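Local structure of 4-hydroxy-tetrahydrodipicolinate synthase (Methanocaldococcus jannaschii DSM 2661, 2YXG) at residues L131-S136 and V160-P165; S101-Y106 and K116-V121; T146-A151 and D176-V181; K3-A8 and V203-V208. The protein probably condenses pyruvate with aspartate beta-semialdehyde to 4-hydroxy-tetrahydrodipicolinate, a step of lysine biosynthesis, as a homotetramer of TIM-barrel subunits. One frame throughout, in Å; residues are numbered along the deposited sequence.

Overall arrangement
All four contacts belong to one (βα)8 barrel, a fold that places its catalytic centre at the C-terminal end of a closed parallel sheet. Interaction 1 joins two adjacent strands and holds Y132 and K161, the predicted proton donor/acceptor and Schiff-base lysine. Interaction 2 lies beside it, about 13 Å between centres, and the sheet continues through a probable hydrogen bond from Y132 N to S101 O (3.0 Å). Interaction 3, also about 13 Å from interaction 1 between centres, joins outer helices to the start of strand 180-183; V160 N and T180 O (2.9 Å) probably link the two. Interaction 4 brings residues 3-8 to loop 203-208, its centre about 16 Å from that of interaction 1.

Interaction 1: L131-S136 and V160-P165; sequences LYNVPS and VKEANP
One face of the Y132 ring is overlaid by the extended side chain of K161, whose CD sits 3.5 Å from the ring centroid in a CH-pi contact displaced toward the rim. Farther along, K161 NZ stands 3.8 Å from the same centroid, a cation-pi geometry over the face. At the ring edge lie K161 O, in plane, and the methyl of A163, CB 4.0 Å from Y132 CE1. The two chains run side by side because both have CG anti to the backbone N (chi1 176° for Y132, 172° for K161). On the other side of the sheet, toward helix 168-177, the amide of N133 meets the carboxylate of E162 with planes nearly perpendicular. N133 ND2 reaches the syn lone pair of E162 OE2 at 2.8 Å, while N164 N approaches E162 OE2 on its anti side, somewhat out of the carboxylate plane, at 3.0 Å. Bonds to N141 and L142 hold the amide of N133 as well. Between these faces runs parallel-strand pairing, from K161 N to L131 O (2.8 Å), N133 N to K161 O and A163 N to N133 O. Neighbouring strands of a TIM barrel thus fix the two predicted catalytic side chains against each other. With Y132 OH 3.5 Å from K161 NZ, the phenol lies close to where a pyruvate Schiff base would form, consistent with proton transfer there.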
loop_
_atom_site.group_PDB
_atom_site.type_symbol
_atom_site.label_atom_id
_atom_site.label_comp_id
_atom_site.label_asym_id
_atom_site.label_seq_id
_atom_site.Cartn_x
_atom_site.Cartn_y
_atom_site.Cartn_z
ATOM N N LEU A 131 7.721 -12.125 -20.777
ATOM C CA LEU A 131 7.465 -10.856 -20.121
ATOM C C LEU A 131 7.683 -11.010 -18.612
ATOM O O LEU A 131 7.239 -11.986 -18.047
ATOM C CB LEU A 131 6.034 -10.402 -20.384
ATOM C CG LEU A 131 5.622 -10.159 -21.869
ATOM C CD1 LEU A 131 4.169 -9.726 -21.973
ATOM C CD2 LEU A 131 6.489 -9.121 -22.509
ATOM N N TYR A 132 8.408 -10.102 -17.970
ATOM C CA TYR A 132 8.615 -10.221 -16.512
ATOM C C TYR A 132 7.947 -9.036 -15.801
ATOM O O TYR A 132 8.280 -7.883 -16.060
ATOM C CB TYR A 132 10.099 -10.287 -16.215
ATOM C CG TYR A 132 10.491 -10.326 -14.746
ATOM C CD1 TYR A 132 9.598 -10.774 -13.752
ATOM C CD2 TYR A 132 11.780 -9.967 -14.357
ATOM C CE1 TYR A 132 9.961 -10.801 -12.420
ATOM C CE2 TYR A 132 12.167 -10.022 -13.024
ATOM C CZ TYR A 132 11.257 -10.440 -12.065
ATOM O OH TYR A 132 11.635 -10.515 -10.738
ATOM N N ASN A 133 6.966 -9.336 -14.961
ATOM C CA ASN A 133 6.254 -8.334 -14.211
ATOM C C ASN A 133 6.608 -8.481 -12.724
ATOM O O ASN A 133 6.472 -9.559 -12.144
ATOM C CB ASN A 133 4.714 -8.494 -14.422
ATOM C CG ASN A 133 3.884 -7.439 -13.666
ATOM O OD1 ASN A 133 4.136 -6.215 -13.780
ATOM N ND2 ASN A 133 2.871 -7.905 -12.937
ATOM N N VAL A 134 7.068 -7.401 -12.102
ATOM C CA VAL A 134 7.418 -7.460 -10.642
ATOM C C VAL A 134 7.209 -6.094 -10.057
ATOM O O VAL A 134 8.155 -5.356 -9.808
ATOM C CB VAL A 134 8.878 -8.044 -10.391
ATOM C CG1 VAL A 134 9.948 -7.211 -11.159
ATOM C CG2 VAL A 134 9.219 -8.204 -8.894
ATOM N N PRO A 135 5.957 -5.722 -9.870
ATOM C CA PRO A 135 5.630 -4.365 -9.439
ATOM C C PRO A 135 6.367 -3.892 -8.168
ATOM O O PRO A 135 6.544 -2.684 -7.993
ATOM C CB PRO A 135 4.124 -4.414 -9.158
ATOM C CG PRO A 135 3.661 -5.754 -9.542
ATOM C CD PRO A 135 4.780 -6.594 -10.014
ATOM N N SER A 136 6.758 -4.804 -7.268
ATOM C CA SER A 136 7.378 -4.370 -6.025
ATOM C C SER A 136 8.768 -3.762 -6.316
ATOM O O SER A 136 9.301 -2.978 -5.513
ATOM C CB SER A 136 7.481 -5.547 -5.043
ATOM O OG SER A 136 8.325 -6.541 -5.581
ATOM N N VAL A 160 4.566 -15.135 -19.427
ATOM C CA VAL A 160 4.848 -14.162 -18.356
ATOM C C VAL A 160 5.476 -14.833 -17.083
ATOM O O VAL A 160 4.908 -15.780 -16.518
ATOM C CB VAL A 160 3.526 -13.455 -17.925
ATOM C CG1 VAL A 160 3.811 -12.089 -17.255
ATOM C CG2 VAL A 160 2.624 -13.292 -19.116
ATOM N N LYS A 161 6.619 -14.312 -16.641
ATOM C CA LYS A 161 7.110 -14.527 -15.270
ATOM C C LYS A 161 6.351 -13.560 -14.371
ATOM O O LYS A 161 6.574 -12.321 -14.420
ATOM C CB LYS A 161 8.618 -14.289 -15.183
ATOM C CG LYS A 161 9.225 -14.303 -13.751
ATOM C CD LYS A 161 10.759 -13.900 -13.769
ATOM C CE LYS A 161 11.390 -14.123 -12.372
ATOM N NZ LYS A 161 12.747 -13.507 -12.192
ATOM N N GLU A 162 5.389 -14.122 -13.619
ATOM C CA GLU A 162 4.488 -13.292 -12.791
ATOM C C GLU A 162 4.962 -13.189 -11.370
ATOM O O GLU A 162 4.847 -14.171 -10.627
ATOM C CB GLU A 162 3.027 -13.799 -12.874
ATOM C CG GLU A 162 1.962 -12.849 -12.221
ATOM C CD GLU A 162 2.090 -11.363 -12.661
ATOM O OE1 GLU A 162 1.373 -10.998 -13.619
ATOM O OE2 GLU A 162 2.889 -10.581 -12.065
ATOM N N ALA A 163 5.560 -12.050 -10.994
ATOM C CA ALA A 163 5.959 -11.842 -9.560
ATOM C C ALA A 163 5.005 -11.009 -8.694
ATOM O O ALA A 163 5.340 -10.711 -7.546
ATOM C CB ALA A 163 7.382 -11.237 -9.426
ATOM N N ASN A 164 3.901 -10.558 -9.265
ATOM C CA ASN A 164 2.816 -9.883 -8.555
ATOM C C ASN A 164 2.201 -10.976 -7.707
ATOM O O ASN A 164 1.758 -11.977 -8.254
ATOM C CB ASN A 164 1.766 -9.314 -9.557
ATOM C CG ASN A 164 0.610 -8.546 -8.879
ATOM O OD1 ASN A 164 0.243 -8.783 -7.722
ATOM N ND2 ASN A 164 0.022 -7.644 -9.616
ATOM N N PRO A 165 2.177 -10.781 -6.360
ATOM C CA PRO A 165 1.700 -11.772 -5.384
ATOM C C PRO A 165 0.156 -11.826 -5.284
ATOM O O PRO A 165 -0.397 -12.679 -4.578
ATOM C CB PRO A 165 2.346 -11.284 -4.075
ATOM C CG PRO A 165 2.269 -9.799 -4.196
ATOM C CD PRO A 165 2.606 -9.529 -5.691
HETATM O O HOH W 1 5.539 -7.544 -6.973
#

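Interaction 2: S101-Y106 and K116-V121; sequences SITPYY and KHFGKV
P104 lays its CG squarely over the imidazole of H117, 3.6 Å from the ring centroid and only 6° off the normal, a CH-pi contact in which the two side chains approach from opposite directions. The next residue of the helix, F118, meets the strand end with its rim: S101 OG lies in the ring plane, 3.5 Å from F118 CE1, and T103 N is also at the edge. T103 adds its methyl, CG2 3.9 Å from F118 CZ. H117 turns an edge of its own ring to a face of F118. As successive helix residues the two already point apart; chi1 of -179° in H117 and -71° in F118 then set their rings toward P104 and the strand. This is the helix-on-strand packing of a beta-alpha-beta unit, strand 98-102, helix 111-124 and strand 129-133, within the TIM barrel. One layer out, F118 also packs on L131, while helix 81-94 flanks H117 through T81 and A84. P104 touches N79 and, across the interface, P267 of a second subunit. Beyond it in the chain, Y106 OH is hydrogen-bonded to T43 OG1 of that second subunit, both tyrosine and threonine being predicted parts of the proton relay.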
loop_
_atom_site.group_PDB
_atom_site.type_symbol
_atom_site.label_atom_id
_atom_site.label_comp_id
_atom_site.label_asym_id
_atom_site.label_seq_id
_atom_site.Cartn_x
_atom_site.Cartn_y
_atom_site.Cartn_z
ATOM N N SER A 101 12.234 -10.257 -20.632
ATOM C CA SER A 101 12.141 -8.828 -20.834
ATOM C C SER A 101 11.245 -8.150 -19.722
ATOM O O SER A 101 10.018 -8.286 -19.702
ATOM C CB SER A 101 11.602 -8.582 -22.248
ATOM O OG SER A 101 11.603 -7.202 -22.544
ATOM N N ILE A 102 11.870 -7.455 -18.792
ATOM C CA ILE A 102 11.164 -6.869 -17.643
ATOM C C ILE A 102 10.419 -5.601 -18.067
ATOM O O ILE A 102 10.876 -4.843 -18.961
ATOM C CB ILE A 102 12.191 -6.561 -16.486
ATOM C CG1 ILE A 102 11.490 -6.237 -15.139
ATOM C CG2 ILE A 102 13.203 -5.471 -16.929
ATOM C CD1 ILE A 102 12.424 -6.302 -13.887
ATOM N N THR A 103 9.253 -5.362 -17.447
ATOM C CA THR A 103 8.606 -4.087 -17.629
ATOM C C THR A 103 9.642 -3.013 -17.187
ATOM O O THR A 103 10.273 -3.165 -16.128
ATOM C CB THR A 103 7.341 -3.944 -16.760
ATOM O OG1 THR A 103 7.743 -3.865 -15.379
ATOM C CG2 THR A 103 6.349 -5.173 -16.941
ATOM N N PRO A 104 9.812 -1.939 -17.986
ATOM C CA PRO A 104 10.621 -0.775 -17.570
ATOM C C PRO A 104 10.320 -0.353 -16.145
ATOM O O PRO A 104 9.156 -0.243 -15.762
ATOM C CB PRO A 104 10.136 0.327 -18.528
ATOM C CG PRO A 104 9.943 -0.445 -19.830
ATOM C CD PRO A 104 9.233 -1.728 -19.331
ATOM N N TYR A 105 11.373 -0.073 -15.383
ATOM C CA TYR A 105 11.274 0.207 -13.953
ATOM C C TYR A 105 11.559 1.695 -13.837
ATOM O O TYR A 105 12.100 2.280 -14.778
ATOM C CB TYR A 105 12.348 -0.604 -13.169
ATOM C CG TYR A 105 13.605 -0.760 -13.970
ATOM C CD1 TYR A 105 14.606 0.217 -13.931
ATOM C CD2 TYR A 105 13.760 -1.846 -14.844
ATOM C CE1 TYR A 105 15.768 0.067 -14.724
ATOM C CE2 TYR A 105 14.879 -1.983 -15.655
ATOM C CZ TYR A 105 15.884 -1.033 -15.593
ATOM O OH TYR A 105 17.042 -1.184 -16.378
ATOM N N TYR A 106 11.182 2.284 -12.701
ATOM C CA TYR A 106 11.479 3.642 -12.367
ATOM C C TYR A 106 10.762 4.729 -13.224
ATOM O O TYR A 106 10.147 5.630 -12.669
ATOM C CB TYR A 106 12.988 3.831 -12.244
ATOM C CG TYR A 106 13.528 5.230 -12.366
ATOM C CD1 TYR A 106 13.152 6.262 -11.456
ATOM C CD2 TYR A 106 14.436 5.526 -13.364
ATOM C CE1 TYR A 106 13.656 7.562 -11.592
ATOM C CE2 TYR A 106 14.983 6.805 -13.481
ATOM C CZ TYR A 106 14.584 7.831 -12.619
ATOM O OH TYR A 106 15.181 9.122 -12.791
ATOM N N LYS A 116 3.641 -0.657 -26.290
ATOM C CA LYS A 116 4.465 -0.163 -27.385
ATOM C C LYS A 116 5.904 -0.600 -27.168
ATOM O O LYS A 116 6.546 -1.121 -28.085
ATOM C CB LYS A 116 4.421 1.352 -27.410
ATOM C CG LYS A 116 3.250 2.001 -28.149
ATOM C CD LYS A 116 3.456 3.553 -28.158
ATOM C CE LYS A 116 2.674 4.208 -29.259
ATOM N NZ LYS A 116 1.279 4.540 -28.813
ATOM N N HIS A 117 6.412 -0.381 -25.947
ATOM C CA HIS A 117 7.701 -0.946 -25.530
ATOM C C HIS A 117 7.857 -2.424 -25.884
ATOM O O HIS A 117 8.791 -2.769 -26.615
ATOM C CB HIS A 117 7.969 -0.712 -24.040
ATOM C CG HIS A 117 9.285 -1.258 -23.565
ATOM N ND1 HIS A 117 9.413 -2.514 -23.007
ATOM C CD2 HIS A 117 10.522 -0.704 -23.537
ATOM C CE1 HIS A 117 10.675 -2.703 -22.643
ATOM N NE2 HIS A 117 11.369 -1.625 -22.967
ATOM N N PHE A 118 6.943 -3.286 -25.425
ATOM C CA PHE A 118 7.122 -4.755 -25.697
ATOM C C PHE A 118 6.862 -5.079 -27.178
ATOM O O PHE A 118 7.361 -6.042 -27.697
ATOM C CB PHE A 118 6.238 -5.662 -24.788
ATOM C CG PHE A 118 6.679 -5.693 -23.346
ATOM C CD1 PHE A 118 7.976 -6.118 -22.995
ATOM C CD2 PHE A 118 5.842 -5.270 -22.338
ATOM C CE1 PHE A 118 8.398 -6.136 -21.667
ATOM C CE2 PHE A 118 6.261 -5.322 -20.977
ATOM C CZ PHE A 118 7.521 -5.748 -20.662
ATOM N N GLY A 119 6.022 -4.267 -27.825
ATOM C CA GLY A 119 5.772 -4.362 -29.270
ATOM C C GLY A 119 7.065 -4.186 -30.050
ATOM O O GLY A 119 7.347 -4.971 -30.939
ATOM N N LYS A 120 7.862 -3.172 -29.704
ATOM C CA LYS A 120 9.159 -2.941 -30.390
ATOM C C LYS A 120 10.123 -4.101 -30.143
ATOM O O LYS A 120 10.871 -4.498 -31.049
ATOM C CB LYS A 120 9.835 -1.604 -29.973
ATOM C CG LYS A 120 9.017 -0.305 -30.206
ATOM C CD LYS A 120 9.006 0.177 -31.687
ATOM C CE LYS A 120 10.221 1.097 -32.014
ATOM N NZ LYS A 120 10.583 1.224 -33.510
ATOM N N VAL A 121 10.140 -4.634 -28.915
ATOM C CA VAL A 121 10.962 -5.811 -28.620
ATOM C C VAL A 121 10.525 -7.011 -29.501
ATOM O O VAL A 121 11.357 -7.658 -30.150
ATOM C CB VAL A 121 10.960 -6.159 -27.099
ATOM C CG1 VAL A 121 11.608 -7.455 -26.821
ATOM C CG2 VAL A 121 11.657 -5.018 -26.290
#

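Interaction 3: T146-A151 and D176-V181; sequences TVKLLA and DAKITV
V147 and I179 meet with their side chains at about a right angle, V147 CG1 and I179 CG1 3.7 Å apart. V147 offers that methyl with CG1 anti to the backbone N (chi1 176°), and I179 turns its other branch to A151, whose CB is 4.0 Å from I179 CG2. A151 CB also rests 3.9 Å from A177 O. The backbones come nearest at K148 and A177, CA to CA 4.7 Å. Nearer solvent two lysines cross obliquely. The methylene chain of K148 runs past the backbone, CE 3.6 Å from D176 O, and its amine goes on to a salt bridge with E152. K178, where the backbone leaves helical geometry with positive phi, folds back on itself, so that NZ donates to D176 O in the carbonyl plane at 2.9 Å and more weakly to A177 O. Although the amines K148 NZ and K178 NZ lie 4.8 Å apart, each has an oxygen partner, which would offset some of the mutual repulsion. L173 and V160 add to the apolar side around V147 and I179. Helix 144-153 is thereby packed against the turn that carries helix 168-177 into strand 180-183, the joint between successive beta-alpha units of a TIM barrel.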
loop_
_atom_site.group_PDB
_atom_site.type_symbol
_atom_site.label_atom_id
_atom_site.label_comp_id
_atom_site.label_asym_id
_atom_site.label_seq_id
_atom_site.Cartn_x
_atom_site.Cartn_y
_atom_site.Cartn_z
ATOM N N THR A 146 -3.342 -5.822 -21.062
ATOM C CA THR A 146 -2.211 -5.408 -21.834
ATOM C C THR A 146 -1.448 -6.605 -22.343
ATOM O O THR A 146 -1.112 -6.642 -23.510
ATOM C CB THR A 146 -1.317 -4.432 -21.079
ATOM O OG1 THR A 146 -2.134 -3.374 -20.565
ATOM C CG2 THR A 146 -0.241 -3.833 -21.993
ATOM N N VAL A 147 -1.192 -7.600 -21.492
ATOM C CA VAL A 147 -0.645 -8.872 -21.969
ATOM C C VAL A 147 -1.458 -9.520 -23.105
ATOM O O VAL A 147 -0.873 -10.077 -24.051
ATOM C CB VAL A 147 -0.518 -9.881 -20.855
ATOM C CG1 VAL A 147 -0.028 -11.231 -21.403
ATOM C CG2 VAL A 147 0.383 -9.323 -19.717
ATOM N N LYS A 148 -2.794 -9.492 -22.989
ATOM C CA LYS A 148 -3.686 -10.109 -23.978
ATOM C C LYS A 148 -3.557 -9.452 -25.368
ATOM O O LYS A 148 -3.422 -10.163 -26.367
ATOM C CB LYS A 148 -5.124 -10.136 -23.462
ATOM C CG LYS A 148 -6.210 -10.694 -24.463
ATOM C CD LYS A 148 -7.567 -10.562 -23.775
ATOM C CE LYS A 148 -8.637 -11.461 -24.426
ATOM N NZ LYS A 148 -9.149 -10.832 -25.665
ATOM N N LEU A 149 -3.538 -8.105 -25.418
ATOM C CA LEU A 149 -3.235 -7.344 -26.673
ATOM C C LEU A 149 -1.892 -7.727 -27.264
ATOM O O LEU A 149 -1.805 -8.048 -28.449
ATOM C CB LEU A 149 -3.296 -5.817 -26.465
ATOM C CG LEU A 149 -4.675 -5.295 -26.007
ATOM C CD1 LEU A 149 -4.617 -3.832 -25.538
ATOM C CD2 LEU A 149 -5.802 -5.519 -27.058
ATOM N N LEU A 150 -0.852 -7.729 -26.432
ATOM C CA LEU A 150 0.486 -8.206 -26.878
ATOM C C LEU A 150 0.483 -9.568 -27.575
ATOM O O LEU A 150 0.998 -9.719 -28.701
ATOM C CB LEU A 150 1.480 -8.233 -25.719
ATOM C CG LEU A 150 1.907 -6.800 -25.361
ATOM C CD1 LEU A 150 2.643 -6.699 -23.969
ATOM C CD2 LEU A 150 2.726 -6.258 -26.488
ATOM N N ALA A 151 -0.094 -10.550 -26.884
ATOM C CA ALA A 151 -0.132 -11.914 -27.370
ATOM C C ALA A 151 -1.018 -12.001 -28.611
ATOM O O ALA A 151 -0.673 -12.708 -29.558
ATOM C CB ALA A 151 -0.644 -12.861 -26.288
ATOM N N ASP A 176 -7.725 -15.437 -19.604
ATOM C CA ASP A 176 -7.851 -14.476 -20.764
ATOM C C ASP A 176 -6.713 -14.451 -21.785
ATOM O O ASP A 176 -6.940 -14.353 -23.003
ATOM C CB ASP A 176 -7.936 -13.004 -20.297
ATOM C CG ASP A 176 -9.163 -12.704 -19.472
ATOM O OD1 ASP A 176 -9.989 -13.604 -19.193
ATOM O OD2 ASP A 176 -9.317 -11.524 -19.068
ATOM N N ALA A 177 -5.491 -14.430 -21.258
ATOM C CA ALA A 177 -4.182 -14.333 -21.968
ATOM C C ALA A 177 -3.867 -15.206 -23.195
ATOM O O ALA A 177 -3.450 -14.680 -24.258
ATOM C CB ALA A 177 -3.102 -14.551 -20.965
ATOM N N LYS A 178 -4.031 -16.525 -23.039
ATOM C CA LYS A 178 -3.307 -17.471 -23.843
ATOM C C LYS A 178 -1.855 -16.981 -23.907
ATOM O O LYS A 178 -1.348 -16.531 -24.960
ATOM C CB LYS A 178 -3.887 -17.625 -25.249
ATOM C CG LYS A 178 -5.419 -17.609 -25.371
ATOM C CD LYS A 178 -5.789 -16.850 -26.661
ATOM C CE LYS A 178 -5.276 -15.390 -26.628
ATOM N NZ LYS A 178 -6.127 -14.497 -25.792
ATOM N N ILE A 179 -1.225 -16.975 -22.733
ATOM C CA ILE A 179 0.209 -17.059 -22.621
ATOM C C ILE A 179 0.414 -18.090 -21.537
ATOM O O ILE A 179 -0.464 -18.301 -20.710
ATOM C CB ILE A 179 0.880 -15.711 -22.183
ATOM C CG1 ILE A 179 -0.046 -14.898 -21.295
ATOM C CG2 ILE A 179 1.250 -14.864 -23.369
ATOM C CD1 ILE A 179 -0.073 -15.302 -19.895
ATOM N N THR A 180 1.595 -18.698 -21.528
ATOM C CA THR A 180 2.046 -19.492 -20.403
ATOM C C THR A 180 2.368 -18.612 -19.193
ATOM O O THR A 180 3.047 -17.559 -19.311
ATOM C CB THR A 180 3.262 -20.257 -20.816
ATOM O OG1 THR A 180 2.923 -21.015 -21.972
ATOM C CG2 THR A 180 3.745 -21.183 -19.716
ATOM N N VAL A 181 1.844 -18.997 -18.036
ATOM C CA VAL A 181 2.267 -18.315 -16.809
ATOM C C VAL A 181 3.413 -19.063 -16.143
ATOM O O VAL A 181 3.274 -20.246 -15.891
ATOM C CB VAL A 181 1.086 -18.088 -15.804
ATOM C CG1 VAL A 181 1.611 -17.499 -14.475
ATOM C CG2 VAL A 181 -0.029 -17.205 -16.442
#

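Interaction 4: K3-A8 and V203-V208; sequences KGVYPA and VVANIV
P7 passes the 3-10 turn 204-206 with its CA 5.3 Å from A205 CA, while A8 runs alongside V203, the residue before the turn, and no clear backbone hydrogen bond joins the segments. The methyl of A205 forms the apolar centre of the contact. V5 CG1 comes to 3.6 Å from A205 CB, its branch anti to the backbone N (chi1 169°), and P7 CB lies 4.0 Å from the same A205 CB, so a single small side chain is touched by two residues that both turn toward the loop. V5 extends this patch to V213 and V216 of helix 209-221. The site is where the barrel closes: strand 4-7 pairs in parallel with strand 199-202, Y6 bonding through its backbone to V200 and S202, and the 203-208 loop leads from that last strand to the last of the eight strand-linked helices. Several bonds hold the loop in shape. N206 N donates to V203 O, while V204 O accepts from both I207 N (2.9 Å) and V208 N (3.1 Å), and V208 then stands at the N-cap of helix 209-221. D186 fixes the start of the turn through V204 N, and S202 OG accepts from A205 N. N206 brings its terminal amide beside A8 O and also packs on V250. Y6 points away from the loop; Y6 OH accepts from K3 N at 2.9 Å and is bonded to Q71 as well. A8 lies next to T44 and I201, both predicted to bind pyruvate.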
loop_
_atom_site.group_PDB
_atom_site.type_symbol
_atom_site.label_atom_id
_atom_site.label_comp_id
_atom_site.label_asym_id
_atom_site.label_seq_id
_atom_site.Cartn_x
_atom_site.Cartn_y
_atom_site.Cartn_z
ATOM N N LYS A 3 8.238 -24.802 -19.697
ATOM C CA LYS A 3 7.731 -25.725 -18.655
ATOM C C LYS A 3 8.754 -26.139 -17.608
ATOM O O LYS A 3 9.875 -26.498 -17.942
ATOM C CB LYS A 3 7.151 -26.981 -19.305
ATOM C CG LYS A 3 6.267 -27.800 -18.355
ATOM C CD LYS A 3 5.681 -29.081 -19.008
ATOM C CE LYS A 3 4.245 -29.332 -18.508
ATOM N NZ LYS A 3 3.792 -30.767 -18.720
ATOM N N GLY A 4 8.374 -26.131 -16.326
ATOM C CA GLY A 4 9.305 -26.641 -15.313
ATOM C C GLY A 4 10.150 -25.549 -14.721
ATOM O O GLY A 4 9.749 -24.397 -14.704
ATOM N N VAL A 5 11.325 -25.902 -14.231
ATOM C CA VAL A 5 12.128 -25.006 -13.385
ATOM C C VAL A 5 13.266 -24.370 -14.145
ATOM O O VAL A 5 14.071 -25.118 -14.764
ATOM C CB VAL A 5 12.747 -25.780 -12.187
ATOM C CG1 VAL A 5 13.793 -24.946 -11.468
ATOM C CG2 VAL A 5 11.638 -26.268 -11.270
ATOM N N TYR A 6 13.340 -23.029 -14.096
ATOM C CA TYR A 6 14.435 -22.227 -14.748
ATOM C C TYR A 6 15.133 -21.332 -13.748
ATOM O O TYR A 6 14.623 -20.276 -13.395
ATOM C CB TYR A 6 13.914 -21.343 -15.888
ATOM C CG TYR A 6 13.155 -22.093 -16.961
ATOM C CD1 TYR A 6 13.756 -22.380 -18.184
ATOM C CD2 TYR A 6 11.804 -22.478 -16.768
ATOM C CE1 TYR A 6 13.047 -23.071 -19.194
ATOM C CE2 TYR A 6 11.081 -23.144 -17.769
ATOM C CZ TYR A 6 11.719 -23.457 -18.977
ATOM O OH TYR A 6 11.028 -24.128 -19.971
ATOM N N PRO A 7 16.292 -21.752 -13.255
ATOM C CA PRO A 7 16.864 -20.870 -12.247
ATOM C C PRO A 7 17.381 -19.595 -12.841
ATOM O O PRO A 7 17.901 -19.614 -13.968
ATOM C CB PRO A 7 18.046 -21.663 -11.658
ATOM C CG PRO A 7 18.187 -22.913 -12.594
ATOM C CD PRO A 7 17.049 -23.001 -13.497
ATOM N N ALA A 8 17.227 -18.505 -12.076
ATOM C CA ALA A 8 17.772 -17.216 -12.460
ATOM C C ALA A 8 19.151 -17.210 -11.862
ATOM O O ALA A 8 19.329 -17.095 -10.628
ATOM C CB ALA A 8 16.892 -16.059 -11.925
ATOM N N VAL A 203 14.955 -18.238 -7.835
ATOM C CA VAL A 203 16.160 -17.935 -7.105
ATOM C C VAL A 203 16.663 -19.192 -6.346
ATOM O O VAL A 203 17.816 -19.583 -6.473
ATOM C CB VAL A 203 15.843 -16.782 -6.157
ATOM C CG1 VAL A 203 16.993 -16.481 -5.271
ATOM C CG2 VAL A 203 15.409 -15.556 -7.003
ATOM N N VAL A 204 15.781 -19.817 -5.554
ATOM C CA VAL A 204 16.151 -20.915 -4.723
ATOM C C VAL A 204 16.598 -22.135 -5.526
ATOM O O VAL A 204 17.365 -22.942 -5.019
ATOM C CB VAL A 204 15.038 -21.273 -3.700
ATOM C CG1 VAL A 204 13.911 -22.112 -4.328
ATOM C CG2 VAL A 204 15.661 -22.050 -2.515
ATOM N N ALA A 205 16.171 -22.298 -6.786
ATOM C CA ALA A 205 16.686 -23.448 -7.574
ATOM C C ALA A 205 18.195 -23.351 -7.810
ATOM O O ALA A 205 18.826 -24.336 -8.217
ATOM C CB ALA A 205 15.914 -23.663 -8.904
ATOM N N ASN A 206 18.813 -22.199 -7.539
ATOM C CA ASN A 206 20.321 -22.142 -7.507
ATOM C C ASN A 206 21.015 -22.962 -6.391
ATOM O O ASN A 206 22.196 -23.300 -6.521
ATOM C CB ASN A 206 20.832 -20.708 -7.430
ATOM C CG ASN A 206 20.545 -19.914 -8.705
ATOM O OD1 ASN A 206 19.679 -19.017 -8.725
ATOM N ND2 ASN A 206 21.280 -20.232 -9.772
ATOM N N ILE A 207 20.269 -23.226 -5.312
ATOM C CA ILE A 207 20.752 -23.801 -4.055
ATOM C C ILE A 207 20.314 -25.278 -4.006
ATOM O O ILE A 207 21.103 -26.180 -3.686
ATOM C CB ILE A 207 20.110 -23.054 -2.784
ATOM C CG1 ILE A 207 20.530 -21.596 -2.686
ATOM C CG2 ILE A 207 20.473 -23.740 -1.445
ATOM C CD1 ILE A 207 22.039 -21.455 -2.945
ATOM N N VAL A 208 19.032 -25.502 -4.299
ATOM C CA VAL A 208 18.447 -26.845 -4.227
ATOM C C VAL A 208 17.763 -27.203 -5.539
ATOM O O VAL A 208 16.550 -27.439 -5.546
ATOM C CB VAL A 208 17.467 -26.983 -3.034
ATOM C CG1 VAL A 208 18.278 -27.121 -1.716
ATOM C CG2 VAL A 208 16.538 -25.807 -2.966
#